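Local coordinates for protein xylooligosaccharide oxidase (Myceliophthora thermophila, PDB 5L6G) that oxidises the C1 hydroxyl of xylooligosaccharides and related sugars to lactones with a bicovalently bound FAD, reducing molecular oxygen to hydrogen peroxide, at residues T184-V189 with G218-F223; F207-G212 with D471-I476; V234-I239 with S310-D315. All coordinates share one frame; numbering follows the deposited sequence.

Contact 1: T184-V189 with G218-F223. With FAD (flavin-adenine dinucleotide), chain D.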
loop_
_atom_site.group_PDB
_atom_site.type_symbol
_atom_site.label_atom_id
_atom_site.label_comp_id
_atom_site.label_asym_id
_atom_site.label_seq_id
_atom_site.Cartn_x
_atom_site.Cartn_y
_atom_site.Cartn_z
ATOM N N THR A 184 10.904 -10.558 -7.541
ATOM C CA THR A 184 12.133 -11.349 -7.645
ATOM C C THR A 184 13.305 -10.519 -8.182
ATOM O O THR A 184 14.459 -10.821 -7.887
ATOM C CB THR A 184 11.932 -12.633 -8.481
ATOM O OG1 THR A 184 13.105 -13.445 -8.394
ATOM C CG2 THR A 184 11.674 -12.318 -9.918
ATOM N N SER A 185 13.017 -9.499 -8.977
ATOM C CA SER A 185 14.046 -8.562 -9.405
ATOM C C SER A 185 13.415 -7.268 -9.910
ATOM O O SER A 185 12.224 -7.211 -10.206
ATOM C CB SER A 185 14.959 -9.178 -10.477
ATOM O OG SER A 185 14.281 -9.315 -11.714
ATOM N N ALA A 186 14.233 -6.232 -10.007
ATOM C CA ALA A 186 13.779 -4.942 -10.493
ATOM C C ALA A 186 14.924 -4.276 -11.233
ATOM O O ALA A 186 16.068 -4.357 -10.789
ATOM C CB ALA A 186 13.350 -4.055 -9.341
ATOM N N ASP A 187 14.608 -3.624 -12.345
ATOM C CA ASP A 187 15.557 -2.750 -13.007
ATOM C C ASP A 187 15.296 -1.341 -12.517
ATOM O O ASP A 187 14.144 -0.904 -12.468
ATOM C CB ASP A 187 15.398 -2.809 -14.514
ATOM C CG ASP A 187 15.650 -4.197 -15.081
ATOM O OD1 ASP A 187 16.387 -4.996 -14.462
ATOM O OD2 ASP A 187 15.070 -4.488 -16.131
ATOM N N VAL A 188 16.351 -0.635 -12.140
ATOM C CA VAL A 188 16.218 0.635 -11.479
ATOM C C VAL A 188 17.073 1.688 -12.144
ATOM O O VAL A 188 18.228 1.426 -12.490
ATOM C CB VAL A 188 16.653 0.530 -9.991
ATOM C CG1 VAL A 188 16.258 1.789 -9.224
ATOM C CG2 VAL A 188 16.059 -0.728 -9.360
ATOM N N VAL A 189 16.489 2.863 -12.324
ATOM C CA VAL A 189 17.211 4.052 -12.773
ATOM C C VAL A 189 17.602 4.835 -11.532
ATOM O O VAL A 189 16.735 5.306 -10.791
ATOM C CB VAL A 189 16.322 4.944 -13.659
ATOM C CG1 VAL A 189 17.070 6.195 -14.116
ATOM C CG2 VAL A 189 15.844 4.132 -14.857
ATOM N N GLY A 218 15.427 5.281 -6.330
ATOM C CA GLY A 218 15.533 5.311 -7.780
ATOM C C GLY A 218 14.153 5.124 -8.356
ATOM O O GLY A 218 13.184 5.049 -7.619
ATOM N N ILE A 219 14.049 5.106 -9.671
ATOM C CA ILE A 219 12.786 4.799 -10.310
ATOM C C ILE A 219 12.909 3.391 -10.835
ATOM O O ILE A 219 13.766 3.108 -11.663
ATOM C CB ILE A 219 12.485 5.790 -11.448
ATOM C CG1 ILE A 219 12.379 7.208 -10.875
ATOM C CG2 ILE A 219 11.202 5.399 -12.159
ATOM C CD1 ILE A 219 11.973 8.246 -11.891
ATOM N N VAL A 220 12.088 2.500 -10.314
ATOM C CA VAL A 220 12.016 1.138 -10.839
ATOM C C VAL A 220 11.378 1.216 -12.222
ATOM O O VAL A 220 10.276 1.746 -12.379
ATOM C CB VAL A 220 11.200 0.235 -9.913
ATOM C CG1 VAL A 220 11.011 -1.130 -10.542
ATOM C CG2 VAL A 220 11.897 0.099 -8.581
ATOM N N ALA A 221 12.109 0.736 -13.219
ATOM C CA ALA A 221 11.680 0.792 -14.610
ATOM C C ALA A 221 11.094 -0.513 -15.099
ATOM O O ALA A 221 10.431 -0.534 -16.128
ATOM C CB ALA A 221 12.849 1.201 -15.505
ATOM N N SER A 222 11.338 -1.599 -14.377
ATOM C CA SER A 222 10.736 -2.871 -14.695
ATOM C C SER A 222 10.790 -3.709 -13.446
ATOM O O SER A 222 11.785 -3.649 -12.711
ATOM C CB SER A 222 11.468 -3.577 -15.830
ATOM O OG SER A 222 10.779 -4.768 -16.195
ATOM N N PHE A 223 9.697 -4.435 -13.187
ATOM C CA PHE A 223 9.620 -5.435 -12.127
ATOM C C PHE A 223 9.567 -6.821 -12.738
ATOM O O PHE A 223 8.969 -7.006 -13.786
ATOM C CB PHE A 223 8.305 -5.303 -11.325
ATOM C CG PHE A 223 8.207 -4.073 -10.492
ATOM C CD1 PHE A 223 7.730 -2.894 -11.035
ATOM C CD2 PHE A 223 8.586 -4.080 -9.159
ATOM C CE1 PHE A 223 7.630 -1.754 -10.260
ATOM C CE2 PHE A 223 8.485 -2.939 -8.377
ATOM C CZ PHE A 223 8.005 -1.768 -8.921
HETATM P PA FAD D . 1.914 6.678 -6.559
HETATM O O1A FAD D . 2.116 6.704 -8.056
HETATM O O2A FAD D . 1.245 7.871 -5.953
HETATM O O5B FAD D . 3.257 6.297 -5.837
HETATM C C5B FAD D . 3.384 6.153 -4.420
HETATM C C4B FAD D . 4.834 6.309 -4.018
HETATM O O4B FAD D . 5.615 5.305 -4.670
HETATM C C3B FAD D . 5.420 7.647 -4.437
HETATM O O3B FAD D . 6.418 8.029 -3.514
HETATM C C2B FAD D . 6.068 7.341 -5.763
HETATM O O2B FAD D . 7.077 8.271 -6.135
HETATM C C1B FAD D . 6.577 5.938 -5.523
HETATM N N9A FAD D . 6.694 5.210 -6.788
HETATM C C8A FAD D . 5.757 4.986 -7.706
HETATM N N7A FAD D . 6.264 4.288 -8.750
HETATM C C5A FAD D . 7.544 4.071 -8.449
HETATM C C6A FAD D . 8.661 3.422 -9.132
HETATM N N6A FAD D . 8.403 2.856 -10.327
HETATM N N1A FAD D . 9.863 3.441 -8.519
HETATM C C2A FAD D . 10.077 3.998 -7.325
HETATM N N3A FAD D . 9.077 4.620 -6.632
HETATM C C4A FAD D . 7.825 4.672 -7.166
HETATM N N1 FAD D . -2.688 -0.490 -0.077
HETATM C C2 FAD D . -2.641 -1.756 0.445
HETATM O O2 FAD D . -1.593 -2.134 1.039
HETATM N N3 FAD D . -3.686 -2.607 0.298
HETATM C C4 FAD D . -4.816 -2.270 -0.369
HETATM O O4 FAD D . -5.798 -3.051 -0.513
HETATM C C4X FAD D . -4.944 -0.918 -0.953
HETATM N N5 FAD D . -6.045 -0.490 -1.636
HETATM C C5X FAD D . -6.138 0.770 -2.205
HETATM C C6 FAD D . -7.261 1.190 -2.930
HETATM C C7 FAD D . -7.305 2.486 -3.468
HETATM C C7M FAD D . -8.543 2.904 -4.222
HETATM C C8 FAD D . -6.139 3.425 -3.326
HETATM C C8M FAD D . -6.131 4.810 -3.964
HETATM C C9 FAD D . -5.031 2.979 -2.614
HETATM C C9A FAD D . -4.986 1.699 -2.033
HETATM N N10 FAD D . -3.867 1.242 -1.287
HETATM C C10 FAD D . -3.787 -0.039 -0.736
HETATM C "C1'" FAD D . -2.697 2.084 -1.059
HETATM C "C2'" FAD D . -1.639 1.887 -2.097
HETATM O "O2'" FAD D . -0.954 0.673 -1.780
HETATM C "C3'" FAD D . -0.674 3.049 -1.941
HETATM O "O3'" FAD D . -1.348 4.304 -2.091
HETATM C "C4'" FAD D . 0.419 2.914 -3.005
HETATM O "O4'" FAD D . 1.635 3.479 -2.492
HETATM C "C5'" FAD D . -0.030 3.586 -4.277
HETATM O "O5'" FAD D . 0.796 3.157 -5.362
HETATM P P FAD D . 0.720 3.989 -6.701
HETATM O O1P FAD D . 1.777 3.548 -7.664
HETATM O O2P FAD D . -0.689 4.017 -7.201
HETATM O O3P FAD D . 0.928 5.478 -6.149
#
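D187 faces both A221 and S222 in this antiparallel pairing, a classic beta bulge in the FAD-binding domain of the PCMH type. A221 N gives D187 O a short bond of 2.7 Å, while S222 N reaches the same D187 O only weakly, at 3.5 Å. The extra residue shifts the register by one, so V188 pairs with V220. A186, V188, V220 and F223 share one face of the sheet. There the small methyl of A186 leaves a hollow that V220 fills, V220 CG1 coming to 3.9 Å from A186 CB. With CG1 anti to its backbone N (174°), the same methyl also sits 3.4 Å above the ring plane of F223, toward the rim. L210 of helix 204-213 rests on A186, V188 and V220, and helix 160-165 covers V220 and F223. On the reverse face, V189 and I219 turn hydrocarbon toward helix 70-83, and V189 CG2 meets A221 CB at 4.2 Å. D187 suits the more open part of that face: OD2 lies beside the CB of S222, and OD1 forms a salt bridge with R224 and a hydrogen bond with T197. G218 tucks its bare CA 3.2 Å from V189 O, where a side chain would collide with that oxygen and with V188 CG1. Because V220 occupies a non-hydrogen-bonded position, its peptide groups point out of the pair and read the adenine of FAD: V220 N donates to FAD N1A at 3.0 Å, and FAD N6A donates to V220 O at 3.0 Å.

Contact 2: F207-G212 with D471-I476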
loop_
_atom_site.group_PDB
_atom_site.type_symbol
_atom_site.label_atom_id
_atom_site.label_comp_id
_atom_site.label_asym_id
_atom_site.label_seq_id
_atom_site.Cartn_x
_atom_site.Cartn_y
_atom_site.Cartn_z
ATOM N N PHE A 207 18.269 -4.118 -3.334
ATOM C CA PHE A 207 17.124 -5.015 -3.347
ATOM C C PHE A 207 16.435 -4.985 -1.988
ATOM O O PHE A 207 15.216 -4.879 -1.896
ATOM C CB PHE A 207 17.565 -6.428 -3.691
ATOM C CG PHE A 207 16.439 -7.312 -4.117
ATOM C CD1 PHE A 207 15.583 -6.905 -5.129
ATOM C CD2 PHE A 207 16.236 -8.531 -3.527
ATOM C CE1 PHE A 207 14.536 -7.713 -5.544
ATOM C CE2 PHE A 207 15.191 -9.354 -3.940
ATOM C CZ PHE A 207 14.344 -8.934 -4.950
ATOM N N TRP A 208 17.236 -5.034 -0.931
ATOM C CA TRP A 208 16.725 -4.882 0.434
ATOM C C TRP A 208 16.006 -3.538 0.595
ATOM O O TRP A 208 14.856 -3.505 1.024
ATOM C CB TRP A 208 17.878 -5.036 1.446
ATOM C CG TRP A 208 17.455 -4.919 2.885
ATOM C CD1 TRP A 208 17.057 -5.922 3.703
ATOM C CD2 TRP A 208 17.398 -3.718 3.665
ATOM N NE1 TRP A 208 16.756 -5.429 4.953
ATOM C CE2 TRP A 208 16.949 -4.073 4.947
ATOM C CE3 TRP A 208 17.679 -2.376 3.398
ATOM C CZ2 TRP A 208 16.781 -3.141 5.958
ATOM C CZ3 TRP A 208 17.520 -1.453 4.403
ATOM C CH2 TRP A 208 17.067 -1.834 5.664
ATOM N N ALA A 209 16.652 -2.435 0.216
ATOM C CA ALA A 209 16.044 -1.109 0.395
ATOM C C ALA A 209 14.754 -0.929 -0.426
ATOM O O ALA A 209 13.765 -0.378 0.068
ATOM C CB ALA A 209 17.040 -0.000 0.089
ATOM N N LEU A 210 14.740 -1.436 -1.657
ATOM C CA LEU A 210 13.554 -1.353 -2.504
ATOM C C LEU A 210 12.332 -1.999 -1.895
ATOM O O LEU A 210 11.204 -1.532 -2.112
ATOM C CB LEU A 210 13.775 -2.049 -3.850
ATOM C CG LEU A 210 14.717 -1.388 -4.842
ATOM C CD1 LEU A 210 14.855 -2.286 -6.066
ATOM C CD2 LEU A 210 14.221 -0.002 -5.219
ATOM N N ARG A 211 12.561 -3.096 -1.179
ATOM C CA ARG A 211 11.497 -3.951 -0.758
ATOM C C ARG A 211 10.921 -3.503 0.569
ATOM O O ARG A 211 10.971 -4.242 1.559
ATOM C CB ARG A 211 11.960 -5.418 -0.767
ATOM C CG ARG A 211 11.833 -5.938 -2.187
ATOM C CD ARG A 211 12.805 -6.998 -2.553
ATOM N NE ARG A 211 12.718 -8.224 -1.789
ATOM C CZ ARG A 211 13.588 -8.605 -0.863
ATOM N NH1 ARG A 211 14.593 -7.812 -0.488
ATOM N NH2 ARG A 211 13.439 -9.796 -0.288
ATOM N N GLY A 212 10.351 -2.292 0.534
ATOM C CA GLY A 212 9.748 -1.635 1.690
ATOM C C GLY A 212 9.837 -0.115 1.653
ATOM O O GLY A 212 8.974 0.569 2.209
ATOM N N ASP A 471 17.923 3.000 10.091
ATOM C CA ASP A 471 19.347 3.378 10.062
ATOM C C ASP A 471 20.049 2.832 8.814
ATOM O O ASP A 471 20.768 3.554 8.133
ATOM C CB ASP A 471 20.059 2.979 11.354
ATOM C CG ASP A 471 19.744 3.936 12.516
ATOM O OD1 ASP A 471 19.159 5.023 12.274
ATOM O OD2 ASP A 471 20.077 3.613 13.682
ATOM N N ARG A 472 19.803 1.576 8.482
ATOM C CA ARG A 472 20.394 1.005 7.278
ATOM C C ARG A 472 19.835 1.670 6.018
ATOM O O ARG A 472 20.585 1.974 5.083
ATOM C CB ARG A 472 20.174 -0.498 7.232
ATOM C CG ARG A 472 20.788 -1.125 6.003
ATOM C CD ARG A 472 20.638 -2.621 6.054
ATOM N NE ARG A 472 21.119 -3.248 4.826
ATOM C CZ ARG A 472 20.867 -4.511 4.496
ATOM N NH1 ARG A 472 20.136 -5.278 5.295
ATOM N NH2 ARG A 472 21.333 -5.001 3.363
ATOM N N LEU A 473 18.532 1.936 6.006
ATOM C CA LEU A 473 17.929 2.694 4.903
ATOM C C LEU A 473 18.618 4.038 4.681
ATOM O O LEU A 473 18.823 4.433 3.540
ATOM C CB LEU A 473 16.437 2.944 5.120
ATOM C CG LEU A 473 15.509 1.743 4.857
ATOM C CD1 LEU A 473 14.115 2.063 5.321
ATOM C CD2 LEU A 473 15.505 1.377 3.390
ATOM N N ARG A 474 18.933 4.746 5.764
ATOM C CA ARG A 474 19.612 6.050 5.649
ATOM C C ARG A 474 21.019 5.892 5.075
ATOM O O ARG A 474 21.490 6.733 4.297
ATOM C CB ARG A 474 19.666 6.758 6.998
ATOM C CG ARG A 474 18.307 7.211 7.483
ATOM C CD ARG A 474 18.394 8.157 8.660
ATOM N NE ARG A 474 19.050 9.412 8.274
ATOM C CZ ARG A 474 19.456 10.346 9.127
ATOM N NH1 ARG A 474 19.285 10.184 10.436
ATOM N NH2 ARG A 474 20.045 11.451 8.672
ATOM N N ARG A 475 21.685 4.802 5.435
ATOM C CA ARG A 475 23.018 4.543 4.907
ATOM C C ARG A 475 22.973 4.269 3.414
ATOM O O ARG A 475 23.774 4.813 2.670
ATOM C CB ARG A 475 23.707 3.411 5.662
ATOM C CG ARG A 475 24.063 3.795 7.089
ATOM C CD ARG A 475 25.041 2.831 7.729
ATOM N NE ARG A 475 24.474 1.483 7.860
ATOM C CZ ARG A 475 23.708 1.063 8.863
ATOM N NH1 ARG A 475 23.372 1.875 9.861
ATOM N NH2 ARG A 475 23.272 -0.195 8.866
ATOM N N ILE A 476 22.027 3.442 2.980
ATOM C CA ILE A 476 21.877 3.132 1.554
ATOM C C ILE A 476 21.447 4.387 0.800
ATOM O O ILE A 476 21.857 4.625 -0.328
ATOM C CB ILE A 476 20.890 1.961 1.330
ATOM C CG1 ILE A 476 21.465 0.687 1.941
ATOM C CG2 ILE A 476 20.672 1.687 -0.146
ATOM C CD1 ILE A 476 20.475 -0.438 2.040
#
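W208 offers one face of its indole to R472, and the guanidinium lies flat on it, planes 15° apart and centres 3.8 Å apart. The cation sits over the five-membered ring. R472 NH1 comes to 3.4 Å from W208 NE1, but both are donors, so the approach belongs to the stack. The extended arginine chain carries the contact across the ring system, R472 CD lying 3.7 Å from the centroid of the six-membered ring in a CH-pi contact. W208 reaches toward the other helix because CG stands anti to its backbone N (-179°). At the benzo side of the indole, L473 CD2 touches W208 CZ3 at 3.6 Å and I476 CD1 touches W208 CE3 at 3.7 Å. Next along the helix, A209 sends its small CB between the same two residues, 3.9 Å from L473 CD2 and 4.0 Å from I476 CD1; a methyl fits where A209 and L473 have the nearest CA atoms. L210 then turns its back on this helix and packs against A186 and V188 of strand 183-189, making 204-213 a middle layer. The axes of the two segments run at 116° to each other, N to C. R472 NH2 also forms a salt bridge with D205, so the arginine's charge is probably balanced beside the ring, and this salt bridge, the cation-pi stack and apolar packing hold the two helices together.

Contact 3: V234-I239 with S310-D315. With NAG (2-acetamido-2-deoxy-beta-D-glucopyranose), chain E.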
loop_
_atom_site.group_PDB
_atom_site.type_symbol
_atom_site.label_atom_id
_atom_site.label_comp_id
_atom_site.label_asym_id
_atom_site.label_seq_id
_atom_site.Cartn_x
_atom_site.Cartn_y
_atom_site.Cartn_z
ATOM N N VAL A 234 -12.427 -19.165 -4.582
ATOM C CA VAL A 234 -12.272 -18.394 -3.353
ATOM C C VAL A 234 -13.669 -18.007 -2.859
ATOM O O VAL A 234 -14.600 -17.836 -3.655
ATOM C CB VAL A 234 -11.405 -17.148 -3.545
ATOM C CG1 VAL A 234 -9.999 -17.550 -3.986
ATOM C CG2 VAL A 234 -12.033 -16.176 -4.543
ATOM N N THR A 235 -13.823 -17.896 -1.551
ATOM C CA THR A 235 -15.127 -17.695 -0.963
ATOM C C THR A 235 -15.089 -16.438 -0.112
ATOM O O THR A 235 -14.355 -16.368 0.864
ATOM C CB THR A 235 -15.507 -18.909 -0.130
ATOM O OG1 THR A 235 -15.471 -20.077 -0.973
ATOM C CG2 THR A 235 -16.911 -18.736 0.472
ATOM N N SER A 236 -15.844 -15.426 -0.513
ATOM C CA SER A 236 -15.945 -14.222 0.306
ATOM C C SER A 236 -17.028 -14.444 1.339
ATOM O O SER A 236 -17.927 -15.257 1.150
ATOM C CB SER A 236 -16.230 -12.990 -0.546
ATOM O OG SER A 236 -17.468 -13.093 -1.223
ATOM N N TYR A 237 -16.926 -13.738 2.452
ATOM C CA TYR A 237 -17.911 -13.875 3.524
ATOM C C TYR A 237 -17.816 -12.691 4.453
ATOM O O TYR A 237 -16.828 -11.956 4.444
ATOM C CB TYR A 237 -17.664 -15.167 4.315
ATOM C CG TYR A 237 -16.302 -15.229 4.977
ATOM C CD1 TYR A 237 -15.179 -15.633 4.257
ATOM C CD2 TYR A 237 -16.132 -14.875 6.319
ATOM C CE1 TYR A 237 -13.929 -15.685 4.853
ATOM C CE2 TYR A 237 -14.880 -14.910 6.923
ATOM C CZ TYR A 237 -13.787 -15.325 6.195
ATOM O OH TYR A 237 -12.541 -15.366 6.763
ATOM N N GLU A 238 -18.843 -12.541 5.279
ATOM C CA GLU A 238 -18.896 -11.480 6.251
ATOM C C GLU A 238 -19.386 -12.018 7.583
ATOM O O GLU A 238 -20.118 -13.019 7.641
ATOM C CB GLU A 238 -19.834 -10.390 5.739
ATOM C CG GLU A 238 -19.215 -9.579 4.633
ATOM C CD GLU A 238 -20.195 -8.832 3.755
ATOM O OE1 GLU A 238 -21.347 -8.574 4.171
ATOM O OE2 GLU A 238 -19.764 -8.473 2.631
ATOM N N ILE A 239 -18.959 -11.362 8.654
ATOM C CA ILE A 239 -19.476 -11.652 9.986
ATOM C C ILE A 239 -19.746 -10.320 10.621
ATOM O O ILE A 239 -18.811 -9.591 10.954
ATOM C CB ILE A 239 -18.486 -12.438 10.869
ATOM C CG1 ILE A 239 -18.059 -13.744 10.189
ATOM C CG2 ILE A 239 -19.105 -12.696 12.240
ATOM C CD1 ILE A 239 -16.800 -14.366 10.761
ATOM N N SER A 310 -23.571 -13.633 3.872
ATOM C CA SER A 310 -23.102 -13.293 2.532
ATOM C C SER A 310 -21.978 -14.218 2.076
ATOM O O SER A 310 -20.957 -13.758 1.573
ATOM C CB SER A 310 -22.598 -11.842 2.488
ATOM O OG SER A 310 -23.642 -10.928 2.776
ATOM N N VAL A 311 -22.162 -15.518 2.256
ATOM C CA VAL A 311 -21.149 -16.471 1.829
ATOM C C VAL A 311 -21.303 -16.643 0.321
ATOM O O VAL A 311 -22.342 -17.088 -0.148
ATOM C CB VAL A 311 -21.302 -17.808 2.554
ATOM C CG1 VAL A 311 -20.337 -18.841 2.000
ATOM C CG2 VAL A 311 -21.097 -17.613 4.049
ATOM N N GLN A 312 -20.273 -16.277 -0.427
ATOM C CA GLN A 312 -20.315 -16.321 -1.893
ATOM C C GLN A 312 -19.052 -16.989 -2.419
ATOM O O GLN A 312 -17.953 -16.524 -2.148
ATOM C CB GLN A 312 -20.388 -14.907 -2.469
ATOM C CG GLN A 312 -21.713 -14.187 -2.268
ATOM C CD GLN A 312 -21.593 -12.694 -2.540
ATOM O OE1 GLN A 312 -20.782 -12.264 -3.355
ATOM N NE2 GLN A 312 -22.399 -11.901 -1.848
ATOM N N GLU A 313 -19.219 -18.063 -3.184
ATOM C CA GLU A 313 -18.090 -18.720 -3.828
ATOM C C GLU A 313 -17.815 -18.067 -5.179
ATOM O O GLU A 313 -18.743 -17.779 -5.931
ATOM C CB GLU A 313 -18.387 -20.192 -4.066
ATOM C CG GLU A 313 -18.888 -20.936 -2.849
ATOM C CD GLU A 313 -18.976 -22.423 -3.093
ATOM O OE1 GLU A 313 -17.900 -23.059 -3.122
ATOM O OE2 GLU A 313 -20.110 -22.943 -3.268
ATOM N N HIS A 314 -16.545 -17.908 -5.512
ATOM C CA HIS A 314 -16.133 -17.194 -6.710
ATOM C C HIS A 314 -15.031 -17.955 -7.423
ATOM O O HIS A 314 -14.311 -18.724 -6.799
ATOM C CB HIS A 314 -15.542 -15.818 -6.326
ATOM C CG HIS A 314 -16.423 -14.983 -5.445
ATOM N ND1 HIS A 314 -17.587 -14.389 -5.890
ATOM C CD2 HIS A 314 -16.301 -14.635 -4.144
ATOM C CE1 HIS A 314 -18.148 -13.724 -4.899
ATOM N NE2 HIS A 314 -17.376 -13.837 -3.834
ATOM N N ASP A 315 -14.852 -17.714 -8.714
ATOM C CA ASP A 315 -13.551 -18.021 -9.326
ATOM C C ASP A 315 -12.580 -16.923 -8.896
ATOM O O ASP A 315 -12.975 -15.989 -8.191
ATOM C CB ASP A 315 -13.625 -18.206 -10.855
ATOM C CG ASP A 315 -13.843 -16.913 -11.635
ATOM O OD1 ASP A 315 -13.681 -15.804 -11.118
ATOM O OD2 ASP A 315 -14.163 -17.023 -12.826
HETATM C C1 NAG E . -15.042 -22.350 -9.084
HETATM C C2 NAG E . -16.420 -21.759 -9.396
HETATM C C3 NAG E . -16.818 -21.939 -10.868
HETATM C C4 NAG E . -15.702 -21.443 -11.786
HETATM C C5 NAG E . -14.416 -22.168 -11.407
HETATM C C6 NAG E . -13.227 -21.709 -12.248
HETATM C C7 NAG E . -18.252 -21.594 -7.765
HETATM C C8 NAG E . -19.243 -22.344 -6.920
HETATM N N2 NAG E . -17.430 -22.334 -8.517
HETATM O O3 NAG E . -18.013 -21.235 -11.141
HETATM O O4 NAG E . -16.007 -21.659 -13.149
HETATM O O5 NAG E . -14.127 -21.878 -10.057
HETATM O O6 NAG E . -12.025 -22.136 -11.636
HETATM O O7 NAG E . -18.233 -20.362 -7.732
HETATM O O HOH W 1 -19.431 -12.125 0.380
HETATM O O HOH W 2 -23.430 -9.842 5.261
#
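S236 OG and H314 NE2 lie 2.7 Å apart in a hydrogen bond that either may donate, the hydroxyl coming to the imidazole near its plane. S236 OG stands between the N and carbonyl carbon of S236 (chi1 62°), which places it beside the ring, and a serine is short enough to fit. Two hydrogen-bonded pairs join the backbones. In one, H314 N meets V234 O at 2.7 Å and V234 N meets H314 O at 2.9 Å; in the other, Q312 N reaches S236 O at 3.0 Å and S236 N meets Q312 O at 2.9 Å. On the other face T235 CG2 packs 3.8 Å from V311 CG1, while T235 OG1 bonds to G288 O. A second shell fixes these groups. A water bonded to S236 OG donates to S310 O, and another donates to E238 OE1 and bonds S310 OG, bridging two polar groups. H314 ND1 is held by E318 OE2, and D315, the N-cap of helix 316-322, bonds E318 N through OD1. With a leucine in place of H314, S236 OG and E318 OE2 would probably lose their shared ring partner, leaving the hydroxyl to its water. Beyond lies the N-acetylglucosamine, its O7 3.2 Å from E313 O, two acceptors that do not bond. Strand 308-314 lies at one edge of a large antiparallel sheet, the kind that forms the substrate domain of these flavoprotein oxidases; two strands in from 234-240, strand 269-275 carries the substrate-binding R272.

Overall arrangement
Contacts 1 and 2 are both buried and share a layer: helix 204-213 leads by chain into strand 219-229, and L210 rests on A186 and V188 of contact 1 while W208 and A209 turn to contact 2. Contact 2 joins the FAD-binding region to the C-terminal berberine-like region. Contact 3 stands apart, about 36 Å between centres from contact 1 and about 38 Å from contact 2, at the partly exposed edge of a different sheet. The chemistry follows the place. Contact 1 combines backbone bonds, apolar packing and adenine recognition; contact 2 relies on stacking and apolar packing; contact 3 adds serine, histidine, water and a neighbouring glycan.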